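Side-chain contacts in BRIC1 (Synthetic construct, PDB 6FF6), which has no known biological function but is a computationally designed repeat protein, made to realise a novel, corrugated all-helical architecture: residues A[42-47]-A[100-105]; A[52-57]-A[88-93]; A[59-64]-A[110-115]. All blocks are in the same frame, centred on the assembly; numbering follows the deposited sequence.

Contact 1 of 3, residues A[42-47]-A[100-105]; sequences LDLVPE and DIINLF
Ile102 meets the loop 42-47 through a single methyl group, CD1, which touches both Pro46 and Leu44. Its nearest neighbour in the loop is the proline: Ile102 CD1 is 3.8 Å from Pro46 CG. The five atoms of the ring lie at much the same distance from that methyl, so it sits over the ring as a whole and not at one corner. The two side chains run at about a right angle to each other, the isoleucine end-on to the proline. Roughly at right angles to the proline, Ile102 CD1 comes to 4.1 Å from Leu44 CB, the stem of the leucine rather than its branched end.

The isoleucine reaches this spot because CG1 stands anti to its carbonyl carbon (chi1 -67°) and CD1 continues outward in an extended chain, carrying the methyl across a backbone separation of 7.5 Å between Ile102 CA and Pro46 CA. Leu44 likewise starts toward the helix, yet its methyls are spent elsewhere, against Leu54 and Ile57 of helix 51-71, while Pro49 of the same loop also touches it. Leu97, in the loop that precedes helix 99-121, also packs against Ile102, and Asn98 OD1 accepts a hydrogen bond from Ile101 N in the first turn. One turn further on, Phe105 belongs to the neighbouring core, lying on Met83, Met86, Leu87 and Ala90 of helix 74-92.

The arrangement thus lays the link between helices 23-42 and 51-71 over the beginning of helix 99-121, at one end of the bundle. The closest contacts are all carbon to carbon, and no polar side-chain group takes part: the attraction comes from dispersion and the hydrophobic effect, which depend on close fit and not on the direction of a bond.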
# COMPACT_ATOMS: atom_id res chain seq x y z
N LEU A 42 -16.80 -28.12 1.14
CA LEU A 42 -16.56 -29.50 1.49
C LEU A 42 -17.83 -30.28 1.52
O LEU A 42 -17.81 -31.49 1.27
CB LEU A 42 -15.84 -29.58 2.84
CG LEU A 42 -14.39 -29.10 2.87
CD1 LEU A 42 -13.88 -29.11 4.25
CD2 LEU A 42 -13.50 -29.96 1.98
N ASP A 43 -18.95 -29.61 1.79
CA ASP A 43 -20.27 -30.25 1.85
C ASP A 43 -21.01 -30.31 0.52
O ASP A 43 -22.15 -30.79 0.49
CB ASP A 43 -21.16 -29.61 2.92
CG ASP A 43 -20.67 -29.77 4.34
OD1 ASP A 43 -19.96 -30.77 4.62
OD2 ASP A 43 -20.98 -28.90 5.18
N LEU A 44 -20.40 -29.84 -0.56
CA LEU A 44 -20.98 -29.86 -1.90
C LEU A 44 -21.02 -31.27 -2.44
O LEU A 44 -20.04 -32.01 -2.25
CB LEU A 44 -20.16 -28.99 -2.87
CG LEU A 44 -20.36 -27.50 -2.77
CD1 LEU A 44 -19.28 -26.79 -3.53
CD2 LEU A 44 -21.72 -27.09 -3.33
N VAL A 45 -22.15 -31.64 -3.10
CA VAL A 45 -22.31 -32.93 -3.75
C VAL A 45 -21.97 -32.69 -5.22
O VAL A 45 -22.68 -31.95 -5.89
CB VAL A 45 -23.71 -33.60 -3.55
CG1 VAL A 45 -23.74 -35.02 -4.13
CG2 VAL A 45 -24.10 -33.62 -2.07
N PRO A 46 -20.84 -33.27 -5.71
CA PRO A 46 -20.43 -33.04 -7.12
C PRO A 46 -21.47 -33.37 -8.21
O PRO A 46 -21.55 -32.67 -9.21
CB PRO A 46 -19.18 -33.91 -7.28
CG PRO A 46 -18.71 -34.18 -5.89
CD PRO A 46 -19.90 -34.15 -5.00
N GLU A 47 -22.23 -34.45 -8.01
CA GLU A 47 -23.22 -34.89 -8.98
C GLU A 47 -24.49 -34.03 -8.95
O GLU A 47 -25.04 -33.72 -10.02
CB GLU A 47 -23.54 -36.37 -8.80
CG GLU A 47 -22.37 -37.27 -9.15
CD GLU A 47 -22.74 -38.70 -9.49
OE1 GLU A 47 -23.75 -38.90 -10.21
OE2 GLU A 47 -22.02 -39.62 -9.04
N ASP A 100 -12.89 -32.00 -9.76
CA ASP A 100 -11.84 -31.07 -10.21
C ASP A 100 -12.24 -29.61 -9.97
O ASP A 100 -11.43 -28.83 -9.45
CB ASP A 100 -11.49 -31.27 -11.72
CG ASP A 100 -11.37 -32.70 -12.26
OD1 ASP A 100 -12.39 -33.44 -12.23
OD2 ASP A 100 -10.29 -33.05 -12.79
N ILE A 101 -13.48 -29.25 -10.34
CA ILE A 101 -14.04 -27.91 -10.20
C ILE A 101 -14.15 -27.52 -8.76
O ILE A 101 -13.76 -26.42 -8.40
CB ILE A 101 -15.36 -27.79 -10.99
CG1 ILE A 101 -15.02 -27.72 -12.49
CG2 ILE A 101 -16.17 -26.57 -10.56
CD1 ILE A 101 -16.07 -28.18 -13.42
N ILE A 102 -14.58 -28.47 -7.92
CA ILE A 102 -14.66 -28.24 -6.48
C ILE A 102 -13.25 -27.99 -5.90
O ILE A 102 -13.09 -27.10 -5.06
CB ILE A 102 -15.47 -29.37 -5.78
CG1 ILE A 102 -16.96 -29.29 -6.22
CG2 ILE A 102 -15.37 -29.24 -4.26
CD1 ILE A 102 -17.86 -30.49 -5.90
N ASN A 103 -12.23 -28.71 -6.39
CA ASN A 103 -10.85 -28.51 -5.95
C ASN A 103 -10.36 -27.13 -6.34
O ASN A 103 -9.63 -26.50 -5.57
CB ASN A 103 -9.92 -29.57 -6.51
CG ASN A 103 -10.08 -30.91 -5.86
OD1 ASN A 103 -10.49 -31.02 -4.69
ND2 ASN A 103 -9.74 -31.95 -6.60
N LEU A 104 -10.77 -26.64 -7.54
CA LEU A 104 -10.44 -25.30 -8.02
C LEU A 104 -11.06 -24.25 -7.08
O LEU A 104 -10.39 -23.28 -6.74
CB LEU A 104 -10.99 -25.10 -9.43
CG LEU A 104 -10.02 -24.72 -10.49
CD1 LEU A 104 -10.65 -24.92 -11.84
CD2 LEU A 104 -9.56 -23.28 -10.33
N PHE A 105 -12.32 -24.47 -6.65
CA PHE A 105 -13.05 -23.62 -5.72
C PHE A 105 -12.32 -23.57 -4.41
O PHE A 105 -12.22 -22.51 -3.80
CB PHE A 105 -14.48 -24.13 -5.52
CG PHE A 105 -15.49 -23.72 -6.56
CD1 PHE A 105 -15.52 -22.43 -7.07
CD2 PHE A 105 -16.45 -24.62 -7.01
CE1 PHE A 105 -16.48 -22.06 -8.01
CE2 PHE A 105 -17.40 -24.24 -7.97
CZ PHE A 105 -17.38 -22.97 -8.49

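Contact 2 of 3, residues A[52-57]-A[88-93]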
# COMPACT_ATOMS: atom_id res chain seq x y z
N GLU A 52 -28.50 -24.01 -2.24
CA GLU A 52 -28.46 -23.34 -0.93
C GLU A 52 -27.02 -23.21 -0.42
O GLU A 52 -26.65 -22.13 0.06
CB GLU A 52 -29.37 -24.04 0.09
CG GLU A 52 -30.48 -23.14 0.64
CD GLU A 52 -31.89 -23.68 0.49
OE1 GLU A 52 -32.16 -24.81 0.97
OE2 GLU A 52 -32.74 -22.97 -0.10
N GLN A 53 -26.20 -24.28 -0.56
CA GLN A 53 -24.76 -24.26 -0.18
C GLN A 53 -23.99 -23.37 -1.12
O GLN A 53 -23.11 -22.63 -0.68
CB GLN A 53 -24.14 -25.68 -0.17
CG GLN A 53 -24.68 -26.57 0.97
CD GLN A 53 -24.51 -28.07 0.75
OE1 GLN A 53 -24.39 -28.59 -0.37
NE2 GLN A 53 -24.52 -28.82 1.84
N LEU A 54 -24.37 -23.38 -2.42
CA LEU A 54 -23.76 -22.51 -3.44
C LEU A 54 -24.04 -21.06 -3.14
O LEU A 54 -23.13 -20.24 -3.25
CB LEU A 54 -24.20 -22.88 -4.86
CG LEU A 54 -23.70 -24.24 -5.35
CD1 LEU A 54 -24.56 -24.77 -6.46
CD2 LEU A 54 -22.25 -24.19 -5.73
N ASN A 55 -25.26 -20.77 -2.69
CA ASN A 55 -25.69 -19.44 -2.29
C ASN A 55 -24.96 -18.97 -1.07
O ASN A 55 -24.60 -17.80 -1.02
CB ASN A 55 -27.19 -19.38 -2.08
CG ASN A 55 -27.94 -19.07 -3.34
OD1 ASN A 55 -27.37 -18.66 -4.37
ND2 ASN A 55 -29.24 -19.24 -3.30
N ALA A 56 -24.70 -19.88 -0.11
CA ALA A 56 -23.93 -19.60 1.11
C ALA A 56 -22.50 -19.21 0.76
O ALA A 56 -22.02 -18.20 1.27
CB ALA A 56 -23.93 -20.81 2.03
N ILE A 57 -21.85 -19.96 -0.13
CA ILE A 57 -20.48 -19.67 -0.56
C ILE A 57 -20.45 -18.33 -1.29
O ILE A 57 -19.56 -17.51 -1.09
CB ILE A 57 -19.93 -20.82 -1.42
CG1 ILE A 57 -19.86 -22.12 -0.62
CG2 ILE A 57 -18.54 -20.46 -1.92
CD1 ILE A 57 -19.95 -23.37 -1.43
N ASP A 88 -21.28 -17.95 -9.58
CA ASP A 88 -22.48 -17.45 -10.24
C ASP A 88 -22.89 -18.43 -11.32
O ASP A 88 -24.08 -18.70 -11.46
CB ASP A 88 -22.28 -16.04 -10.80
CG ASP A 88 -23.14 -14.94 -10.17
OD1 ASP A 88 -24.28 -15.25 -9.73
OD2 ASP A 88 -22.69 -13.77 -10.14
N PHE A 89 -21.90 -19.04 -12.04
CA PHE A 89 -22.21 -20.07 -13.03
C PHE A 89 -22.70 -21.34 -12.30
O PHE A 89 -23.65 -21.99 -12.74
CB PHE A 89 -20.98 -20.45 -13.88
CG PHE A 89 -20.13 -19.38 -14.52
CD1 PHE A 89 -20.71 -18.29 -15.17
CD2 PHE A 89 -18.74 -19.49 -14.53
CE1 PHE A 89 -19.91 -17.30 -15.75
CE2 PHE A 89 -17.93 -18.50 -15.12
CZ PHE A 89 -18.53 -17.41 -15.73
N ALA A 90 -22.05 -21.70 -11.19
CA ALA A 90 -22.40 -22.90 -10.45
C ALA A 90 -23.81 -22.83 -9.89
O ALA A 90 -24.60 -23.75 -10.15
CB ALA A 90 -21.40 -23.16 -9.35
N ARG A 91 -24.15 -21.74 -9.18
CA ARG A 91 -25.46 -21.57 -8.55
C ARG A 91 -26.57 -21.36 -9.56
O ARG A 91 -27.71 -21.75 -9.29
CB ARG A 91 -25.45 -20.47 -7.47
CG ARG A 91 -25.44 -19.03 -7.98
CD ARG A 91 -25.26 -18.05 -6.85
NE ARG A 91 -25.41 -16.67 -7.31
CZ ARG A 91 -26.37 -15.85 -6.91
NH1 ARG A 91 -26.43 -14.60 -7.37
NH2 ARG A 91 -27.31 -16.27 -6.07
N ARG A 92 -26.25 -20.78 -10.72
CA ARG A 92 -27.27 -20.58 -11.74
C ARG A 92 -27.43 -21.81 -12.62
O ARG A 92 -28.51 -22.04 -13.16
CB ARG A 92 -27.04 -19.28 -12.53
CG ARG A 92 -27.28 -18.04 -11.67
CD ARG A 92 -26.75 -16.79 -12.29
NE ARG A 92 -26.92 -15.64 -11.40
CZ ARG A 92 -27.99 -14.85 -11.39
NH1 ARG A 92 -29.01 -15.08 -12.21
NH2 ARG A 92 -28.05 -13.82 -10.55
N GLY A 93 -26.37 -22.63 -12.70
CA GLY A 93 -26.40 -23.87 -13.46
C GLY A 93 -25.70 -23.82 -14.80
O GLY A 93 -25.82 -24.76 -15.59
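Asp88 OD1 takes three N-H groups at once, and one of its two donors, Arg91, carries the polar bond to Asn55 on the facing helix. Arg91 grips that oxygen side-on, with NE at 3.0 Å and NH1 at a longer 3.3 Å from Asp88 OD1. Arg92 NE adds a third bond, 3.1 Å from Asp88 OD1. The network leaves Arg91 NH2 to cross to Asn55 OD1, 2.9 Å away. This oxygen lies at the edge of the guanidinium, near its plane, but the donor stands above the amide's carbonyl plane, the two flat groups being turned 63° apart. The arginine's CG lies between its backbone N and carbonyl carbon (chi1 76°), from where an extended chain runs out to NE past the asparagine.

Helices 51-71 and 74-92 follow each other as a hairpin; the short segments run nearly antiparallel, 156° between their directions, with axes 9.1 Å apart. Such pairing fits the four-helix bundle of Hpt domains, the family this sequence resembles. Next to these polar groups, Leu54 packs against helix 74-92: Leu54 CB rests 3.8 Å from Arg91 CB, and Leu54 CD2 is 3.9 Å from Ala90 CB. Phe58, one turn after Leu54, makes a cation-pi contact with Arg91. Helix 74-92 gives way at Gly93, whose positive phi turns the chain.

Contact 3 of 3, residues A[59-64]-A[110-115]; sequences RAAHSI and DLMQRM
Neither Ile64 nor Met112, the pair that carries this contact, has a flat group; the guanidinium of Arg114, on the same helix as Met112, lays one face over the backbone of the preceding turn, Asp110 O and Leu111 N lying toward its rim. It is directed outward, where Arg114 NH2 forms a salt bridge with Asp132 of the second subunit.

Met112 instead points inward, and its terminal methyl does all the touching. Met112 CE lies 3.9 Å from Ile64 CD1 and 4.1 Å from Ile64 CG2, held against both branches of the isoleucine. Ala61, one turn earlier, adds a looser touch, Ala61 CA 4.3 Å from Met112 CE and its CB slightly farther. The thioether chain runs out extended and then bends at its last torsion (chi3 71°), which swings the methyl toward helix 51-71. With Ile64 CA and Met112 CA 8.9 Å apart, the reach is made by the long methionine side chain. Val80 of helix 74-92 touches both Ile64 and Met112, and Leu33 of helix 23-42 also packs on Ile64, so all four helices of the bundle meet here. Buried and wholly apolar, the contact probably benefits from the flexibility of the methionine, which can adapt to a branched, stiffer partner.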
# COMPACT_ATOMS: atom_id res chain seq x y z
N ARG A 59 -22.63 -15.77 -0.89
CA ARG A 59 -22.89 -14.71 0.10
C ARG A 59 -21.64 -14.33 0.86
O ARG A 59 -21.39 -13.15 1.07
CB ARG A 59 -23.94 -15.15 1.11
CG ARG A 59 -25.35 -15.05 0.62
CD ARG A 59 -26.18 -16.07 1.34
NE ARG A 59 -27.45 -16.28 0.67
CZ ARG A 59 -28.60 -16.46 1.29
NH1 ARG A 59 -28.65 -16.50 2.62
NH2 ARG A 59 -29.72 -16.59 0.60
N ALA A 60 -20.87 -15.35 1.28
CA ALA A 60 -19.63 -15.13 2.02
C ALA A 60 -18.61 -14.44 1.11
O ALA A 60 -17.98 -13.49 1.55
CB ALA A 60 -19.08 -16.45 2.52
N ALA A 61 -18.51 -14.86 -0.15
CA ALA A 61 -17.60 -14.23 -1.13
C ALA A 61 -18.03 -12.78 -1.42
O ALA A 61 -17.20 -11.89 -1.42
CB ALA A 61 -17.56 -15.04 -2.42
N HIS A 62 -19.32 -12.54 -1.58
CA HIS A 62 -19.82 -11.20 -1.83
C HIS A 62 -19.49 -10.26 -0.66
O HIS A 62 -19.04 -9.13 -0.90
CB HIS A 62 -21.32 -11.26 -2.08
CG HIS A 62 -21.89 -9.97 -2.55
ND1 HIS A 62 -22.19 -8.95 -1.66
CD2 HIS A 62 -22.20 -9.56 -3.80
CE1 HIS A 62 -22.68 -7.97 -2.39
NE2 HIS A 62 -22.70 -8.28 -3.69
N SER A 63 -19.70 -10.74 0.61
CA SER A 63 -19.38 -9.95 1.79
C SER A 63 -17.89 -9.55 1.83
O SER A 63 -17.57 -8.38 2.06
CB SER A 63 -19.77 -10.68 3.06
OG SER A 63 -21.18 -10.84 3.11
N ILE A 64 -17.00 -10.51 1.57
CA ILE A 64 -15.56 -10.25 1.54
C ILE A 64 -15.19 -9.24 0.43
O ILE A 64 -14.36 -8.35 0.68
CB ILE A 64 -14.78 -11.57 1.42
CG1 ILE A 64 -14.93 -12.41 2.71
CG2 ILE A 64 -13.30 -11.31 1.09
CD1 ILE A 64 -14.58 -13.82 2.59
N ASP A 110 -8.56 -20.63 -0.92
CA ASP A 110 -7.23 -20.51 -0.30
C ASP A 110 -6.52 -19.27 -0.77
O ASP A 110 -5.83 -18.64 0.05
CB ASP A 110 -6.38 -21.73 -0.62
CG ASP A 110 -6.84 -22.99 0.07
OD1 ASP A 110 -7.50 -22.89 1.15
OD2 ASP A 110 -6.54 -24.09 -0.46
N LEU A 111 -6.70 -18.91 -2.06
CA LEU A 111 -6.15 -17.69 -2.62
C LEU A 111 -6.71 -16.48 -1.89
O LEU A 111 -5.94 -15.66 -1.40
CB LEU A 111 -6.40 -17.58 -4.13
CG LEU A 111 -5.73 -16.38 -4.78
CD1 LEU A 111 -4.19 -16.33 -4.47
CD2 LEU A 111 -6.12 -16.29 -6.25
N MET A 112 -8.06 -16.42 -1.75
CA MET A 112 -8.74 -15.39 -0.95
C MET A 112 -8.15 -15.31 0.49
O MET A 112 -7.92 -14.22 1.00
CB MET A 112 -10.23 -15.70 -0.88
CG MET A 112 -10.95 -15.39 -2.13
SD MET A 112 -12.66 -15.97 -2.09
CE MET A 112 -13.36 -14.84 -0.95
N GLN A 113 -7.88 -16.47 1.11
CA GLN A 113 -7.27 -16.52 2.44
C GLN A 113 -5.86 -15.94 2.39
O GLN A 113 -5.53 -15.12 3.24
CB GLN A 113 -7.26 -17.96 2.98
CG GLN A 113 -6.68 -18.06 4.39
CD GLN A 113 -7.58 -17.42 5.42
OE1 GLN A 113 -8.70 -17.88 5.66
NE2 GLN A 113 -7.12 -16.34 6.05
N ARG A 114 -5.04 -16.34 1.40
CA ARG A 114 -3.65 -15.87 1.25
C ARG A 114 -3.56 -14.37 1.00
O ARG A 114 -2.70 -13.70 1.59
CB ARG A 114 -2.88 -16.67 0.18
CG ARG A 114 -2.44 -18.06 0.72
CD ARG A 114 -1.55 -18.88 -0.19
NE ARG A 114 -2.05 -18.92 -1.57
CZ ARG A 114 -2.63 -19.96 -2.15
NH1 ARG A 114 -2.76 -21.11 -1.49
NH2 ARG A 114 -3.06 -19.88 -3.40
N MET A 115 -4.48 -13.84 0.18
CA MET A 115 -4.62 -12.42 -0.15
C MET A 115 -5.05 -11.63 1.07
O MET A 115 -4.49 -10.58 1.37
CB MET A 115 -5.56 -12.21 -1.35
CG MET A 115 -4.95 -12.70 -2.68
SD MET A 115 -3.27 -12.07 -3.03
CE MET A 115 -2.23 -13.48 -2.54

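Read from the N terminus, the chain leaves helix 23-42 through the loop 42-47, which contact 1 later ties to the start of helix 99-121. Helix 51-71 then supplies two segments in turn, 52-57 for contact 2 and 59-64 for contact 3. Contact 2 closes the shortest of the three loops, joining helices 51-71 and 74-92, and lies wholly within the span of contact 1. Contact 3, which joins helix 51-71 to 110-115 further along helix 99-121, crosses both. Contacts 1 and 2 touch directly, their centres about 11 Å apart, whereas contact 3 lies nearer the centre of the chain, its own centre about 17 Å from that of contact 1.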